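Local coordinates for protein ferredoxin--NADP reductase, apicoplast (Plasmodium falciparum, PDB 3JQQ) that catalyses electron exchange between ferredoxin and NADP(H) through its FAD cofactor, and may serve the last step of isoprenoid precursor synthesis in the apicoplast, at residues L102-S107 with I182-S187; Y48-T53 with S107-E112; F257-E262 with K287-K292. The protein carries 1 engineered substitution. All blocks are in the same frame, centred on the assembly; numbering follows the deposited sequence.

Contacts 1 and 2 sit together on the flavin side of this ferredoxin-NADP+ reductase, and contact 3 lies apart in its NADP-binding domain. Contact 2 joins two loops of the FAD-binding antiparallel barrel; contact 1 ties the same region to helix 183-192 of the parallel-sheet NADP-binding domain. Their centres lie about 8 Å apart, they share S107, and their segments alternate along the chain. Contact 3 opens only after both have closed, its centre about 20 Å from that of contact 1 and 28 Å from that of contact 2. The flavin thus sits at the domain junction, whereas the adenosine phosphate site lies farther out on the parallel sheet.

Contact 1 of 3, residues L102-S107 with I182-S187; sequences LYSISS and ISPYIS. With FAD (flavin-adenine dinucleotide), chain I.
S183 brings its CB to 3.7 Å from CB of S104, the last residue of the RxYS flavin-binding motif, so the junction of the two domains begins right at the cofactor. Its OG lies 2.7 Å from a water that also approaches S104 O and FAD O4, while the flavin O4 is held directly by S104 N at 3.0 Å (N-H...O angle 157°). Y103, one residue earlier, keeps the ribityl chain in place with a hydrogen bond of 2.6 Å between its OH and FAD O4', and FAD O2' lies over one face of its ring. P184 follows, its CD resting 3.9 Å from S104 CB. Further along the helix, I186 brings CG2 to 3.5 Å from S106 O while the rest of its side chain leads off. At S187, OG lies opposite its own N (chi1 177°) and donates to S107 O at 2.8 Å, arriving above the carbonyl plane. Helix 183-192 thereby packs against the end of strand 101-104 and the loop that follows it, at the edge of the antiparallel sheet within the chain; S183 also touches A117 of strand 114-123, and P184 touches C284 of parallel strand 280-285.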
loop_
_atom_site.group_PDB
_atom_site.type_symbol
_atom_site.label_atom_id
_atom_site.label_comp_id
_atom_site.label_asym_id
_atom_site.label_seq_id
_atom_site.Cartn_x
_atom_site.Cartn_y
_atom_site.Cartn_z
ATOM N N LEU B 102 -1.813 5.388 -11.451
ATOM C CA LEU B 102 -3.130 4.949 -11.880
ATOM C C LEU B 102 -4.202 5.387 -10.896
ATOM O O LEU B 102 -4.018 5.326 -9.676
ATOM C CB LEU B 102 -3.162 3.429 -12.054
ATOM C CG LEU B 102 -2.136 2.836 -13.024
ATOM C CD1 LEU B 102 -2.115 1.324 -12.908
ATOM C CD2 LEU B 102 -2.412 3.269 -14.461
ATOM N N TYR B 103 -5.324 5.829 -11.449
ATOM C CA TYR B 103 -6.472 6.229 -10.661
ATOM C C TYR B 103 -7.735 5.738 -11.351
ATOM O O TYR B 103 -7.886 5.870 -12.565
ATOM C CB TYR B 103 -6.471 7.747 -10.459
ATOM C CG TYR B 103 -5.235 8.190 -9.719
ATOM C CD1 TYR B 103 -4.117 8.643 -10.400
ATOM C CD2 TYR B 103 -5.168 8.102 -8.336
ATOM C CE1 TYR B 103 -2.974 9.019 -9.724
ATOM C CE2 TYR B 103 -4.029 8.475 -7.654
ATOM C CZ TYR B 103 -2.937 8.935 -8.350
ATOM O OH TYR B 103 -1.798 9.309 -7.670
ATOM N N SER B 104 -8.626 5.136 -10.575
ATOM C CA SER B 104 -9.842 4.579 -11.137
ATOM C C SER B 104 -10.816 5.687 -11.510
ATOM O O SER B 104 -11.003 6.651 -10.763
ATOM C CB SER B 104 -10.487 3.590 -10.166
ATOM O OG SER B 104 -9.630 2.485 -9.931
ATOM N N ILE B 105 -11.420 5.544 -12.683
ATOM C CA ILE B 105 -12.385 6.510 -13.175
ATOM C C ILE B 105 -13.718 6.248 -12.486
ATOM O O ILE B 105 -14.190 5.116 -12.456
ATOM C CB ILE B 105 -12.541 6.396 -14.708
ATOM C CG1 ILE B 105 -11.178 6.529 -15.390
ATOM C CG2 ILE B 105 -13.503 7.449 -15.236
ATOM C CD1 ILE B 105 -11.200 6.232 -16.886
ATOM N N SER B 106 -14.314 7.290 -11.912
ATOM C CA SER B 106 -15.551 7.128 -11.151
ATOM C C SER B 106 -16.785 7.674 -11.879
ATOM O O SER B 106 -17.862 7.792 -11.289
ATOM C CB SER B 106 -15.419 7.769 -9.767
ATOM O OG SER B 106 -14.969 9.109 -9.866
ATOM N N SER B 107 -16.623 8.001 -13.156
ATOM C CA SER B 107 -17.738 8.479 -13.974
ATOM C C SER B 107 -18.191 7.420 -14.976
ATOM O O SER B 107 -17.534 6.394 -15.147
ATOM C CB SER B 107 -17.348 9.762 -14.711
ATOM O OG SER B 107 -16.087 9.624 -15.347
ATOM N N ILE B 182 -13.900 2.118 -4.017
ATOM C CA ILE B 182 -15.313 2.184 -4.379
ATOM C C ILE B 182 -15.473 2.809 -5.770
ATOM O O ILE B 182 -16.498 2.637 -6.428
ATOM C CB ILE B 182 -16.149 2.954 -3.325
ATOM C CG1 ILE B 182 -17.649 2.774 -3.582
ATOM C CG2 ILE B 182 -15.771 4.428 -3.309
ATOM C CD1 ILE B 182 -18.217 1.469 -3.065
ATOM N N SER B 183 -14.433 3.507 -6.218
ATOM C CA SER B 183 -14.477 4.274 -7.465
ATOM C C SER B 183 -15.081 3.556 -8.677
ATOM O O SER B 183 -16.039 4.053 -9.268
ATOM C CB SER B 183 -13.094 4.838 -7.803
ATOM O OG SER B 183 -12.852 6.030 -7.076
ATOM N N PRO B 184 -14.523 2.398 -9.065
ATOM C CA PRO B 184 -15.082 1.729 -10.240
ATOM C C PRO B 184 -16.513 1.249 -10.012
ATOM O O PRO B 184 -17.259 1.054 -10.973
ATOM C CB PRO B 184 -14.146 0.532 -10.445
ATOM C CG PRO B 184 -13.544 0.286 -9.105
ATOM C CD PRO B 184 -13.404 1.644 -8.476
ATOM N N TYR B 185 -16.894 1.057 -8.752
ATOM C CA TYR B 185 -18.255 0.643 -8.439
ATOM C C TYR B 185 -19.224 1.805 -8.622
ATOM O O TYR B 185 -20.379 1.609 -9.008
ATOM C CB TYR B 185 -18.345 0.075 -7.020
ATOM C CG TYR B 185 -17.440 -1.113 -6.781
ATOM C CD1 TYR B 185 -16.729 -1.242 -5.595
ATOM C CD2 TYR B 185 -17.287 -2.101 -7.747
ATOM C CE1 TYR B 185 -15.901 -2.327 -5.372
ATOM C CE2 TYR B 185 -16.457 -3.189 -7.536
ATOM C CZ TYR B 185 -15.767 -3.298 -6.345
ATOM O OH TYR B 185 -14.940 -4.380 -6.129
ATOM N N ILE B 186 -18.748 3.016 -8.342
ATOM C CA ILE B 186 -19.520 4.222 -8.612
ATOM C C ILE B 186 -19.725 4.358 -10.117
ATOM O O ILE B 186 -20.812 4.708 -10.580
ATOM C CB ILE B 186 -18.808 5.481 -8.073
ATOM C CG1 ILE B 186 -18.621 5.381 -6.554
ATOM C CG2 ILE B 186 -19.579 6.738 -8.447
ATOM C CD1 ILE B 186 -19.888 5.047 -5.792
ATOM N N SER B 187 -18.671 4.069 -10.876
ATOM C CA SER B 187 -18.735 4.098 -12.333
ATOM C C SER B 187 -19.773 3.100 -12.833
ATOM O O SER B 187 -20.647 3.435 -13.642
ATOM C CB SER B 187 -17.363 3.773 -12.927
ATOM O OG SER B 187 -17.410 3.738 -14.343
HETATM P PA FAD I . 4.339 7.993 -3.909
HETATM O O1A FAD I . 4.432 7.093 -5.117
HETATM O O2A FAD I . 5.224 9.206 -4.071
HETATM O O5B FAD I . 4.698 7.168 -2.569
HETATM C C5B FAD I . 3.895 6.083 -2.156
HETATM C C4B FAD I . 3.640 6.141 -0.652
HETATM O O4B FAD I . 4.861 6.233 0.061
HETATM C C3B FAD I . 2.820 7.362 -0.278
HETATM O O3B FAD I . 1.951 7.008 0.771
HETATM C C2B FAD I . 3.849 8.349 0.235
HETATM O O2B FAD I . 3.311 9.158 1.256
HETATM C C1B FAD I . 4.961 7.460 0.764
HETATM N N9A FAD I . 6.297 8.045 0.546
HETATM C C8A FAD I . 6.824 8.491 -0.638
HETATM N N7A FAD I . 8.081 8.942 -0.404
HETATM C C5A FAD I . 8.361 8.783 0.907
HETATM C C6A FAD I . 9.488 9.074 1.668
HETATM N N6A FAD I . 10.527 9.697 1.117
HETATM N N1A FAD I . 9.480 8.794 3.018
HETATM C C2A FAD I . 8.363 8.232 3.600
HETATM N N3A FAD I . 7.249 7.950 2.838
HETATM C C4A FAD I . 7.249 8.220 1.512
HETATM N N1 FAD I . -5.201 5.874 -5.657
HETATM C C2 FAD I . -6.219 6.771 -5.421
HETATM O O2 FAD I . -6.044 7.678 -4.607
HETATM N N3 FAD I . -7.421 6.651 -6.093
HETATM C C4 FAD I . -7.610 5.631 -7.000
HETATM O O4 FAD I . -8.680 5.524 -7.595
HETATM C C4X FAD I . -6.585 4.724 -7.238
HETATM N N5 FAD I . -6.769 3.703 -8.146
HETATM C C5X FAD I . -5.743 2.811 -8.372
HETATM C C6 FAD I . -5.931 1.780 -9.288
HETATM C C7 FAD I . -4.910 0.874 -9.529
HETATM C C7M FAD I . -5.116 -0.238 -10.519
HETATM C C8 FAD I . -3.698 1.005 -8.850
HETATM C C8M FAD I . -2.577 0.032 -9.093
HETATM C C9 FAD I . -3.514 2.034 -7.936
HETATM C C9A FAD I . -4.532 2.941 -7.689
HETATM N N10 FAD I . -4.336 3.971 -6.782
HETATM C C10 FAD I . -5.375 4.852 -6.559
HETATM C "C1'" FAD I . -2.978 4.241 -6.165
HETATM C "C2'" FAD I . -2.278 5.443 -6.814
HETATM O "O2'" FAD I . -1.935 5.113 -8.138
HETATM C "C3'" FAD I . -0.976 5.906 -6.142
HETATM O "O3'" FAD I . -0.182 4.801 -5.770
HETATM C "C4'" FAD I . -1.189 6.823 -4.938
HETATM O "O4'" FAD I . -1.783 8.023 -5.380
HETATM C "C5'" FAD I . 0.145 7.163 -4.282
HETATM O "O5'" FAD I . 0.930 7.828 -5.244
HETATM P P FAD I . 1.914 9.038 -4.845
HETATM O O1P FAD I . 2.789 9.382 -6.028
HETATM O O2P FAD I . 1.146 10.250 -4.366
HETATM O O3P FAD I . 2.811 8.431 -3.656
HETATM O O HOH W 1 -10.595 7.072 -8.158
#

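Contact 2 of 3, residues Y48-T53 with S107-E112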
loop_
_atom_site.group_PDB
_atom_site.type_symbol
_atom_site.label_atom_id
_atom_site.label_comp_id
_atom_site.label_asym_id
_atom_site.label_seq_id
_atom_site.Cartn_x
_atom_site.Cartn_y
_atom_site.Cartn_z
ATOM N N TYR B 48 -12.792 5.144 -22.654
ATOM C CA TYR B 48 -12.697 4.166 -21.594
ATOM C C TYR B 48 -14.031 3.473 -21.404
ATOM O O TYR B 48 -15.077 3.983 -21.808
ATOM C CB TYR B 48 -12.279 4.840 -20.279
ATOM C CG TYR B 48 -13.303 5.819 -19.740
ATOM C CD1 TYR B 48 -13.296 7.149 -20.139
ATOM C CD2 TYR B 48 -14.273 5.414 -18.832
ATOM C CE1 TYR B 48 -14.230 8.049 -19.654
ATOM C CE2 TYR B 48 -15.210 6.309 -18.337
ATOM C CZ TYR B 48 -15.184 7.624 -18.755
ATOM O OH TYR B 48 -16.110 8.520 -18.267
ATOM N N LEU B 49 -13.978 2.299 -20.790
ATOM C CA LEU B 49 -15.173 1.623 -20.331
ATOM C C LEU B 49 -15.234 1.771 -18.822
ATOM O O LEU B 49 -14.201 1.947 -18.161
ATOM C CB LEU B 49 -15.127 0.139 -20.693
ATOM C CG LEU B 49 -15.177 -0.232 -22.177
ATOM C CD1 LEU B 49 -15.156 -1.740 -22.340
ATOM C CD2 LEU B 49 -16.412 0.362 -22.837
ATOM N N GLU B 50 -16.439 1.703 -18.272
ATOM C CA GLU B 50 -16.591 1.708 -16.832
ATOM C C GLU B 50 -15.661 0.658 -16.219
ATOM O O GLU B 50 -15.577 -0.468 -16.711
ATOM C CB GLU B 50 -18.048 1.442 -16.448
ATOM C CG GLU B 50 -19.000 2.599 -16.757
ATOM C CD GLU B 50 -19.347 2.714 -18.237
ATOM O OE1 GLU B 50 -19.155 1.727 -18.977
ATOM O OE2 GLU B 50 -19.815 3.795 -18.657
ATOM N N GLY B 51 -14.957 1.036 -15.155
ATOM C CA GLY B 51 -14.038 0.123 -14.487
ATOM C C GLY B 51 -12.586 0.386 -14.833
ATOM O O GLY B 51 -11.680 -0.044 -14.119
ATOM N N HIS B 52 -12.358 1.094 -15.935
ATOM C CA HIS B 52 -10.996 1.405 -16.344
ATOM C C HIS B 52 -10.313 2.386 -15.412
ATOM O O HIS B 52 -10.954 3.112 -14.651
ATOM C CB HIS B 52 -10.953 1.965 -17.764
ATOM C CG HIS B 52 -10.964 0.915 -18.826
ATOM N ND1 HIS B 52 -11.831 0.954 -19.896
ATOM C CD2 HIS B 52 -10.229 -0.205 -18.976
ATOM C CE1 HIS B 52 -11.623 -0.091 -20.665
ATOM N NE2 HIS B 52 -10.655 -0.814 -20.130
ATOM N N THR B 53 -8.991 2.391 -15.489
ATOM C CA THR B 53 -8.190 3.380 -14.811
ATOM C C THR B 53 -7.536 4.264 -15.856
ATOM O O THR B 53 -7.406 3.882 -17.022
ATOM C CB THR B 53 -7.080 2.728 -13.986
ATOM O OG1 THR B 53 -6.289 3.749 -13.367
ATOM C CG2 THR B 53 -6.187 1.890 -14.883
ATOM N N SER B 107 -16.623 8.001 -13.156
ATOM C CA SER B 107 -17.738 8.479 -13.974
ATOM C C SER B 107 -18.191 7.420 -14.976
ATOM O O SER B 107 -17.534 6.394 -15.147
ATOM C CB SER B 107 -17.348 9.762 -14.711
ATOM O OG SER B 107 -16.087 9.624 -15.347
ATOM N N SER B 108 -19.321 7.675 -15.642
ATOM C CA SER B 108 -19.813 6.792 -16.696
ATOM C C SER B 108 -19.437 7.341 -18.075
ATOM O O SER B 108 -19.238 8.544 -18.233
ATOM C CB SER B 108 -21.329 6.619 -16.587
ATOM O OG SER B 108 -21.759 5.485 -17.317
ATOM N N ASN B 109 -19.343 6.450 -19.063
ATOM C CA ASN B 109 -18.939 6.794 -20.437
ATOM C C ASN B 109 -19.707 7.945 -21.070
ATOM O O ASN B 109 -19.155 8.727 -21.846
ATOM C CB ASN B 109 -19.114 5.581 -21.355
ATOM C CG ASN B 109 -17.912 4.676 -21.365
ATOM O OD1 ASN B 109 -17.558 4.113 -22.402
ATOM N ND2 ASN B 109 -17.274 4.521 -20.211
ATOM N N ASN B 110 -20.996 8.008 -20.760
ATOM C CA ASN B 110 -21.911 8.952 -21.384
ATOM C C ASN B 110 -21.750 10.377 -20.872
ATOM O O ASN B 110 -22.308 11.316 -21.442
ATOM C CB ASN B 110 -23.349 8.496 -21.151
ATOM C CG ASN B 110 -23.628 8.200 -19.694
ATOM O OD1 ASN B 110 -23.191 7.179 -19.160
ATOM N ND2 ASN B 110 -24.359 9.096 -19.038
ATOM N N MET B 111 -20.996 10.537 -19.792
ATOM C CA MET B 111 -20.794 11.852 -19.204
ATOM C C MET B 111 -19.729 12.623 -19.976
ATOM O O MET B 111 -18.736 12.050 -20.425
ATOM C CB MET B 111 -20.436 11.722 -17.722
ATOM C CG MET B 111 -21.547 11.069 -16.903
ATOM S SD MET B 111 -21.099 10.672 -15.201
ATOM C CE MET B 111 -22.663 10.060 -14.573
ATOM N N GLU B 112 -19.944 13.917 -20.146
ATOM C CA GLU B 112 -19.011 14.745 -20.895
ATOM C C GLU B 112 -17.625 14.656 -20.264
ATOM O O GLU B 112 -16.656 14.288 -20.920
ATOM C CB GLU B 112 -19.503 16.195 -20.945
ATOM C CG GLU B 112 -18.801 17.064 -21.978
ATOM C CD GLU B 112 -19.568 18.339 -22.291
ATOM O OE1 GLU B 112 -18.929 19.335 -22.691
ATOM O OE2 GLU B 112 -20.811 18.347 -22.137
HETATM O O HOH W 2 -15.799 11.168 -19.615
#
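Two tight turns meet here, a type II turn from L49 to H52 and a type I turn from S108 to M111, with the CA atoms of E50 and S108 6.0 Å apart. Both belong to loops of the antiparallel barrel that binds FAD, one leading into strand 53-56 and the other into strand 114-123. One tie is a carboxylate gripping a turn: E50 bends at its second torsion (chi2 76°), which swings OE2 round to accept N109 N at 2.7 Å. That bond is nearly straight at 173°, although the donor reaches the anti side of OE2 somewhat out of the carboxylate plane. S108 OG is close to the same oxygen, 2.9 Å from OE2. Y48 adds a second link, its hydroxyl accepting from S107 OG at 3.1 Å; S107 OG is in turn bonded to S115 N. The N109 side chain slides past the Y48 ring, amide and ring steeply inclined to each other. Within the first turn, H52 ND1 accepts a hydrogen bond from L49 N at 2.7 Å, almost in the imidazole plane. In the second turn a sulfur is the acceptor: S108 N points at M111 SD in a weak bond of 3.5 Å.

Contact 3 of 3, residues F257-E262 with K287-K292; sequences FYVQDE and KSIRYK. With A2P (adenosine-2'-5'-diphosphate), chain J; A2P (adenosine-2'-5'-diphosphate), chain H.
Q260 presses its chain against I289, CG of Q260 coming to 3.2 Å from CA of I289, a very tight approach in the model. Its first torsion falls off the staggered positions (chi1 -30°), and a sharp bend at the second (chi2 84°) turns the amide toward the adenine of one bound adenosine-2'-5'-diphosphate, where the modelled approach is too tight to be trusted in detail. Beside it, V259 CG1 meets I289 CG1 at 3.8 Å, the two aliphatic side chains passing at a slant. K292 runs extended past Q260, CB facing CB, and ends in a salt bridge from NZ to D261 OD2 whose very short modelled length is doubtful. The other oxygen, D261 OD1, offers its anti lone pair to Y258 N at 2.9 Å in a straight bond (177°), as in one half of a capping box around the N-cap residue Y258. This bond helps orient the carboxylate, and OG of S256 of the second subunit also binds OD1. Y258 lays one ring face over that same adenine, and its OH donates to O1P of the ligand's 2'-phosphate at 2.5 Å, while S288 OG donates to O2P of the second ligand molecule in a bond modelled very short. The first turns of helices 259-265 and 289-298 thus meet over the parallel sheet, V259 and I289 both resting on I176 and T178 of strand 173-178, and V259 also on V245 of strand 240-246.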
loop_
_atom_site.group_PDB
_atom_site.type_symbol
_atom_site.label_atom_id
_atom_site.label_comp_id
_atom_site.label_asym_id
_atom_site.label_seq_id
_atom_site.Cartn_x
_atom_site.Cartn_y
_atom_site.Cartn_z
ATOM N N PHE B 257 -11.219 -5.833 12.782
ATOM C CA PHE B 257 -12.395 -6.297 12.050
ATOM C C PHE B 257 -12.588 -5.520 10.750
ATOM O O PHE B 257 -13.026 -4.369 10.758
ATOM C CB PHE B 257 -13.650 -6.211 12.922
ATOM C CG PHE B 257 -14.840 -6.924 12.341
ATOM C CD1 PHE B 257 -15.046 -8.273 12.590
ATOM C CD2 PHE B 257 -15.748 -6.248 11.543
ATOM C CE1 PHE B 257 -16.139 -8.937 12.059
ATOM C CE2 PHE B 257 -16.843 -6.903 11.004
ATOM C CZ PHE B 257 -17.040 -8.252 11.265
ATOM N N TYR B 258 -12.260 -6.164 9.637
ATOM C CA TYR B 258 -12.283 -5.510 8.334
ATOM C C TYR B 258 -13.398 -6.064 7.444
ATOM O O TYR B 258 -14.225 -6.857 7.898
ATOM C CB TYR B 258 -10.915 -5.632 7.653
ATOM C CG TYR B 258 -9.820 -4.810 8.312
ATOM C CD1 TYR B 258 -9.965 -3.440 8.488
ATOM C CD2 TYR B 258 -8.637 -5.402 8.742
ATOM C CE1 TYR B 258 -8.971 -2.682 9.085
ATOM C CE2 TYR B 258 -7.633 -4.648 9.339
ATOM C CZ TYR B 258 -7.807 -3.288 9.506
ATOM O OH TYR B 258 -6.817 -2.528 10.095
ATOM N N VAL B 259 -13.422 -5.646 6.182
ATOM C CA VAL B 259 -14.534 -5.983 5.299
ATOM C C VAL B 259 -14.688 -7.490 5.056
ATOM O O VAL B 259 -15.812 -7.989 4.961
ATOM C CB VAL B 259 -14.488 -5.192 3.960
ATOM C CG1 VAL B 259 -13.383 -5.711 3.056
ATOM C CG2 VAL B 259 -15.837 -5.255 3.256
ATOM N N GLN B 260 -13.571 -8.214 4.971
ATOM C CA GLN B 260 -13.622 -9.665 4.799
ATOM C C GLN B 260 -14.220 -10.359 6.015
ATOM O O GLN B 260 -14.863 -11.400 5.888
ATOM C CB GLN B 260 -12.231 -10.258 4.549
ATOM C CG GLN B 260 -11.257 -9.342 3.851
ATOM C CD GLN B 260 -10.560 -8.411 4.815
ATOM O OE1 GLN B 260 -9.648 -8.813 5.541
ATOM N NE2 GLN B 260 -10.979 -7.160 4.821
ATOM N N ASP B 261 -13.980 -9.800 7.192
ATOM C CA ASP B 261 -14.433 -10.406 8.437
ATOM C C ASP B 261 -15.945 -10.280 8.557
ATOM O O ASP B 261 -16.622 -11.181 9.055
ATOM C CB ASP B 261 -13.743 -9.751 9.636
ATOM C CG ASP B 261 -12.233 -9.931 9.612
ATOM O OD1 ASP B 261 -11.509 -8.919 9.717
ATOM O OD2 ASP B 261 -11.773 -11.077 9.485
ATOM N N GLU B 262 -16.461 -9.146 8.094
ATOM C CA GLU B 262 -17.893 -8.912 8.034
ATOM C C GLU B 262 -18.507 -9.957 7.118
ATOM O O GLU B 262 -19.534 -10.567 7.437
ATOM C CB GLU B 262 -18.165 -7.519 7.468
ATOM C CG GLU B 262 -19.204 -6.719 8.229
ATOM C CD GLU B 262 -20.496 -7.483 8.445
ATOM O OE1 GLU B 262 -20.937 -7.586 9.609
ATOM O OE2 GLU B 262 -21.063 -7.982 7.451
ATOM N N LYS B 287 -5.001 -5.888 -0.861
ATOM C CA LYS B 287 -4.702 -7.246 -1.313
ATOM C C LYS B 287 -5.247 -8.348 -0.397
ATOM O O LYS B 287 -5.651 -9.410 -0.871
ATOM C CB LYS B 287 -3.193 -7.425 -1.498
ATOM C CG LYS B 287 -2.381 -7.198 -0.234
ATOM C CD LYS B 287 -0.896 -7.404 -0.486
ATOM C CE LYS B 287 -0.379 -6.448 -1.548
ATOM N NZ LYS B 287 1.075 -6.641 -1.807
ATOM N N SER B 288 -5.251 -8.097 0.909
ATOM C CA SER B 288 -5.649 -9.108 1.882
ATOM C C SER B 288 -7.096 -9.573 1.715
ATOM O O SER B 288 -7.375 -10.765 1.840
ATOM C CB SER B 288 -5.428 -8.593 3.306
ATOM O OG SER B 288 -4.064 -8.278 3.529
ATOM N N ILE B 289 -8.017 -8.656 1.433
ATOM C CA ILE B 289 -9.405 -9.063 1.243
ATOM C C ILE B 289 -9.514 -10.408 0.526
ATOM O O ILE B 289 -10.289 -11.279 0.922
ATOM C CB ILE B 289 -10.180 -8.010 0.428
ATOM C CG1 ILE B 289 -10.224 -6.684 1.181
ATOM C CG2 ILE B 289 -11.582 -8.504 0.106
ATOM C CD1 ILE B 289 -10.605 -5.506 0.313
ATOM N N ARG B 290 -8.719 -10.562 -0.528
ATOM C CA ARG B 290 -8.815 -11.699 -1.445
ATOM C C ARG B 290 -8.975 -13.078 -0.803
ATOM O O ARG B 290 -9.929 -13.799 -1.097
ATOM C CB ARG B 290 -7.604 -11.718 -2.383
ATOM C CG ARG B 290 -7.701 -12.742 -3.503
ATOM C CD ARG B 290 -6.336 -13.025 -4.111
ATOM N NE ARG B 290 -6.439 -13.707 -5.398
ATOM C CZ ARG B 290 -5.441 -14.370 -5.975
ATOM N NH1 ARG B 290 -4.260 -14.452 -5.376
ATOM N NH2 ARG B 290 -5.627 -14.958 -7.150
ATOM N N TYR B 291 -8.039 -13.451 0.062
ATOM C CA TYR B 291 -7.945 -14.841 0.505
ATOM C C TYR B 291 -9.069 -15.286 1.440
ATOM O O TYR B 291 -9.565 -16.407 1.329
ATOM C CB TYR B 291 -6.563 -15.125 1.102
ATOM C CG TYR B 291 -5.454 -14.976 0.084
ATOM C CD1 TYR B 291 -4.776 -13.772 -0.062
ATOM C CD2 TYR B 291 -5.104 -16.031 -0.750
ATOM C CE1 TYR B 291 -3.768 -13.627 -1.000
ATOM C CE2 TYR B 291 -4.096 -15.895 -1.691
ATOM C CZ TYR B 291 -3.433 -14.691 -1.812
ATOM O OH TYR B 291 -2.429 -14.548 -2.745
ATOM N N LYS B 292 -9.479 -14.405 2.345
ATOM C CA LYS B 292 -10.569 -14.716 3.261
ATOM C C LYS B 292 -11.870 -14.947 2.495
ATOM O O LYS B 292 -12.602 -15.898 2.770
ATOM C CB LYS B 292 -10.739 -13.593 4.287
ATOM C CG LYS B 292 -11.265 -14.055 5.636
ATOM C CD LYS B 292 -10.829 -13.107 6.740
ATOM C CE LYS B 292 -10.885 -13.776 8.104
ATOM N NZ LYS B 292 -10.264 -12.931 9.164
HETATM P P1 A2P J . -7.444 1.073 9.012
HETATM O O1P A2P J . -7.131 -0.034 9.989
HETATM O O2P A2P J . -6.298 1.422 8.093
HETATM O O3P A2P J . -8.140 2.262 9.630
HETATM P P2 A2P J . -7.179 3.381 3.186
HETATM O O4P A2P J . -7.657 3.212 1.763
HETATM O O5P A2P J . -5.730 3.012 3.409
HETATM O O6P A2P J . -7.608 4.679 3.828
HETATM O "O5'" A2P J . -7.993 2.257 4.002
HETATM C "C5'" A2P J . -9.355 1.984 3.680
HETATM C "C4'" A2P J . -9.955 1.083 4.751
HETATM O "O4'" A2P J . -9.418 -0.240 4.631
HETATM C "C3'" A2P J . -9.609 1.572 6.150
HETATM O "O3'" A2P J . -10.771 1.440 6.974
HETATM C "C2'" A2P J . -8.542 0.615 6.637
HETATM O "O2'" A2P J . -8.570 0.439 8.051
HETATM C "C1'" A2P J . -9.004 -0.651 5.936
HETATM N N9 A2P J . -7.975 -1.721 5.970
HETATM C C8 A2P J . -6.711 -1.605 6.421
HETATM N N7 A2P J . -6.051 -2.789 6.329
HETATM C C5 A2P J . -6.913 -3.690 5.817
HETATM C C6 A2P J . -6.878 -5.128 5.459
HETATM N N6 A2P J . -5.756 -5.865 5.632
HETATM N N1 A2P J . -8.001 -5.684 4.951
HETATM C C2 A2P J . -9.125 -4.968 4.767
HETATM N N3 A2P J . -9.228 -3.663 5.070
HETATM C C4 A2P J . -8.179 -2.982 5.589
HETATM P P1 A2P H . -2.475 -10.341 5.285
HETATM O O1P A2P H . -3.886 -10.111 5.762
HETATM O O2P A2P H . -2.090 -9.516 4.081
HETATM O O3P A2P H . -2.079 -11.794 5.185
HETATM P P2 A2P H . 2.599 -7.510 2.950
HETATM O O4P A2P H . 1.448 -7.048 2.093
HETATM O O5P A2P H . 3.194 -8.831 2.526
HETATM O O6P A2P H . 3.628 -6.446 3.247
HETATM O "O5'" A2P H . 1.926 -7.821 4.381
HETATM C "C5'" A2P H . 2.747 -8.213 5.480
HETATM C "C4'" A2P H . 1.885 -8.562 6.685
HETATM O "O4'" A2P H . 1.105 -7.424 7.085
HETATM C "C3'" A2P H . 0.898 -9.676 6.352
HETATM O "O3'" A2P H . 0.804 -10.566 7.467
HETATM C "C2'" A2P H . -0.420 -8.951 6.189
HETATM O "O2'" A2P H . -1.551 -9.769 6.476
HETATM C "C1'" A2P H . -0.241 -7.884 7.250
HETATM N N9 A2P H . -1.307 -6.855 7.180
HETATM C C8 A2P H . -2.239 -6.728 6.210
HETATM N N7 A2P H . -3.081 -5.698 6.479
HETATM C C5 A2P H . -2.688 -5.164 7.649
HETATM C C6 A2P H . -3.134 -4.049 8.518
HETATM N N6 A2P H . -4.196 -3.283 8.176
HETATM N N1 A2P H . -2.447 -3.823 9.663
HETATM C C2 A2P H . -1.389 -4.579 10.018
HETATM N N3 A2P H . -0.934 -5.596 9.281
HETATM C C4 A2P H . -1.528 -5.931 8.112
#